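Ubiquitin-conjugating enzyme (Plasmodium vivax, PDB 2FO3) probably acts as a ubiquitin-conjugating (E2) enzyme, carrying activated ubiquitin as a thioester and passing it on to target proteins, this chain being its catalytic UBC domain. Local coordinates at residues 38-43 with 57-62. Sequence-based numbering, arbitrary orientation.
Sequences WIVKYV and LKIIFP
Trp38 offers one face of its indole to the edge of Phe61, whose CE2 sits 3.7 Å from Trp38 CE2 and over the middle of the ring system. The pair is T-shaped, with the planes turned 72° apart. In Trp38, CG lies anti to the carbonyl carbon and beside the backbone N (chi1 -64°), which swings the indole toward the phenyl ring just beyond the end of strand 54-60. Further along the same face, Val40 CG2 reaches diagonally to Ile59 CD1, 3.7 Å away, and Leu57 joins this buried apolar face. On the reverse face Ile39 CD1 rests against the extended aliphatic chain of Lys58, 3.7 Å from its CG. The backbones are tied by two pairs of nearly straight hydrogen bonds, Trp38 with Ile59 and Val40 with Leu57; the shortest runs from Leu57 N to Val40 O at 2.7 Å. Ile39 and Lys58 form the non-hydrogen-bonded pair between them, where Ile39 CA makes a CA-H...O contact with Leu57 O. Ile105 of helix 105-116 packs on Trp38, Ile59 and Phe61 alike: a worked example of the central antiparallel hairpin of the UBC fold of E2 enzymes laying its apolar face against a helix.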
loop_
_atom_site.group_PDB
_atom_site.type_symbol
_atom_site.label_atom_id
_atom_site.label_comp_id
_atom_site.label_asym_id
_atom_site.label_seq_id
_atom_site.Cartn_x
_atom_site.Cartn_y
_atom_site.Cartn_z
ATOM N N TRP A 38 -5.977 5.246 4.578
ATOM C CA TRP A 38 -4.577 5.650 4.739
ATOM C C TRP A 38 -4.019 6.095 3.402
ATOM O O TRP A 38 -4.467 5.644 2.359
ATOM C CB TRP A 38 -3.702 4.483 5.251
ATOM C CG TRP A 38 -3.994 3.934 6.611
ATOM C CD1 TRP A 38 -4.944 4.381 7.528
ATOM C CD2 TRP A 38 -3.276 2.871 7.269
ATOM N NE1 TRP A 38 -4.865 3.624 8.668
ATOM C CE2 TRP A 38 -3.849 2.708 8.547
ATOM C CE3 TRP A 38 -2.191 2.047 6.897
ATOM C CZ2 TRP A 38 -3.398 1.718 9.463
ATOM C CZ3 TRP A 38 -1.740 1.056 7.800
ATOM C CH2 TRP A 38 -2.350 0.912 9.077
ATOM N N ILE A 39 -3.006 6.944 3.429
ATOM C CA ILE A 39 -2.262 7.301 2.236
ATOM C C ILE A 39 -0.802 7.095 2.559
ATOM O O ILE A 39 -0.247 7.737 3.467
ATOM C CB ILE A 39 -2.431 8.785 1.779
ATOM C CG1 ILE A 39 -3.897 9.233 1.769
ATOM C CG2 ILE A 39 -1.736 9.028 0.418
ATOM C CD1 ILE A 39 -4.703 8.608 0.713
ATOM N N VAL A 40 -0.191 6.191 1.820
ATOM C CA VAL A 40 1.226 5.904 1.966
ATOM C C VAL A 40 2.046 6.611 0.871
ATOM O O VAL A 40 1.755 6.493 -0.339
ATOM C CB VAL A 40 1.471 4.356 1.980
ATOM C CG1 VAL A 40 2.974 4.022 1.977
ATOM C CG2 VAL A 40 0.800 3.743 3.168
ATOM N N LYS A 41 3.061 7.356 1.295
ATOM C CA LYS A 41 4.003 7.999 0.374
ATOM C C LYS A 41 5.253 7.132 0.201
ATOM O O LYS A 41 5.917 6.790 1.176
ATOM C CB LYS A 41 4.389 9.406 0.897
ATOM C CG LYS A 41 5.451 10.125 0.057
ATOM C CD LYS A 41 5.633 11.565 0.526
ATOM C CE LYS A 41 6.913 12.178 -0.078
ATOM N NZ LYS A 41 6.994 13.691 0.057
ATOM N N TYR A 42 5.552 6.772 -1.037
ATOM C CA TYR A 42 6.747 6.029 -1.350
ATOM C C TYR A 42 7.651 6.891 -2.209
ATOM O O TYR A 42 7.216 7.457 -3.209
ATOM C CB TYR A 42 6.398 4.710 -2.060
ATOM C CG TYR A 42 7.570 4.033 -2.706
ATOM C CD1 TYR A 42 8.670 3.598 -1.936
ATOM C CD2 TYR A 42 7.566 3.774 -4.086
ATOM C CE1 TYR A 42 9.774 2.949 -2.551
ATOM C CE2 TYR A 42 8.628 3.133 -4.696
ATOM C CZ TYR A 42 9.734 2.727 -3.934
ATOM O OH TYR A 42 10.779 2.106 -4.567
ATOM N N VAL A 43 8.909 7.020 -1.784
ATOM C CA VAL A 43 9.935 7.705 -2.586
ATOM C C VAL A 43 10.770 6.623 -3.220
ATOM O O VAL A 43 11.378 5.824 -2.524
ATOM C CB VAL A 43 10.824 8.633 -1.735
ATOM C CG1 VAL A 43 11.839 9.391 -2.640
ATOM C CG2 VAL A 43 9.954 9.604 -0.932
ATOM N N LEU A 57 0.145 5.788 -2.444
ATOM C CA LEU A 57 -0.710 4.607 -2.447
ATOM C C LEU A 57 -1.881 4.854 -1.500
ATOM O O LEU A 57 -1.694 5.132 -0.276
ATOM C CB LEU A 57 0.146 3.433 -1.948
ATOM C CG LEU A 57 0.038 1.966 -2.299
ATOM C CD1 LEU A 57 0.009 1.701 -3.810
ATOM C CD2 LEU A 57 1.235 1.230 -1.649
ATOM N N LYS A 58 -3.088 4.751 -2.026
ATOM C CA LYS A 58 -4.277 4.886 -1.182
ATOM C C LYS A 58 -4.737 3.501 -0.723
ATOM O O LYS A 58 -4.821 2.572 -1.532
ATOM C CB LYS A 58 -5.397 5.615 -1.888
ATOM C CG LYS A 58 -6.583 5.834 -0.958
ATOM C CD LYS A 58 -7.427 7.047 -1.428
ATOM C CE LYS A 58 -8.880 6.849 -1.047
ATOM N NZ LYS A 58 -9.748 7.994 -1.575
ATOM N N ILE A 59 -5.019 3.390 0.563
ATOM C CA ILE A 59 -5.400 2.143 1.194
ATOM C C ILE A 59 -6.745 2.301 1.871
ATOM O O ILE A 59 -6.908 3.123 2.754
ATOM C CB ILE A 59 -4.328 1.636 2.192
ATOM C CG1 ILE A 59 -2.981 1.392 1.476
ATOM C CG2 ILE A 59 -4.805 0.321 2.861
ATOM C CD1 ILE A 59 -1.805 1.281 2.455
ATOM N N ILE A 60 -7.730 1.524 1.422
ATOM C CA ILE A 60 -9.066 1.585 2.016
ATOM C C ILE A 60 -9.424 0.290 2.689
ATOM O O ILE A 60 -9.440 -0.782 2.047
ATOM C CB ILE A 60 -10.150 1.914 0.946
ATOM C CG1 ILE A 60 -9.765 3.157 0.141
ATOM C CG2 ILE A 60 -11.537 2.065 1.609
ATOM C CD1 ILE A 60 -10.495 3.312 -1.147
ATOM N N PHE A 61 -9.734 0.369 3.973
ATOM C CA PHE A 61 -10.172 -0.812 4.726
ATOM C C PHE A 61 -11.696 -0.969 4.641
ATOM O O PHE A 61 -12.429 -0.098 5.142
ATOM C CB PHE A 61 -9.786 -0.695 6.181
ATOM C CG PHE A 61 -8.320 -0.574 6.404
ATOM C CD1 PHE A 61 -7.523 -1.717 6.575
ATOM C CD2 PHE A 61 -7.713 0.692 6.439
ATOM C CE1 PHE A 61 -6.138 -1.591 6.786
ATOM C CE2 PHE A 61 -6.324 0.815 6.641
ATOM C CZ PHE A 61 -5.549 -0.325 6.808
ATOM N N PRO A 62 -12.168 -2.063 3.990
ATOM C CA PRO A 62 -13.597 -2.305 3.862
ATOM C C PRO A 62 -14.211 -2.726 5.197
ATOM O O PRO A 62 -13.498 -3.097 6.143
ATOM C CB PRO A 62 -13.671 -3.435 2.823
ATOM C CG PRO A 62 -12.397 -4.204 3.028
ATOM C CD PRO A 62 -11.370 -3.122 3.321
#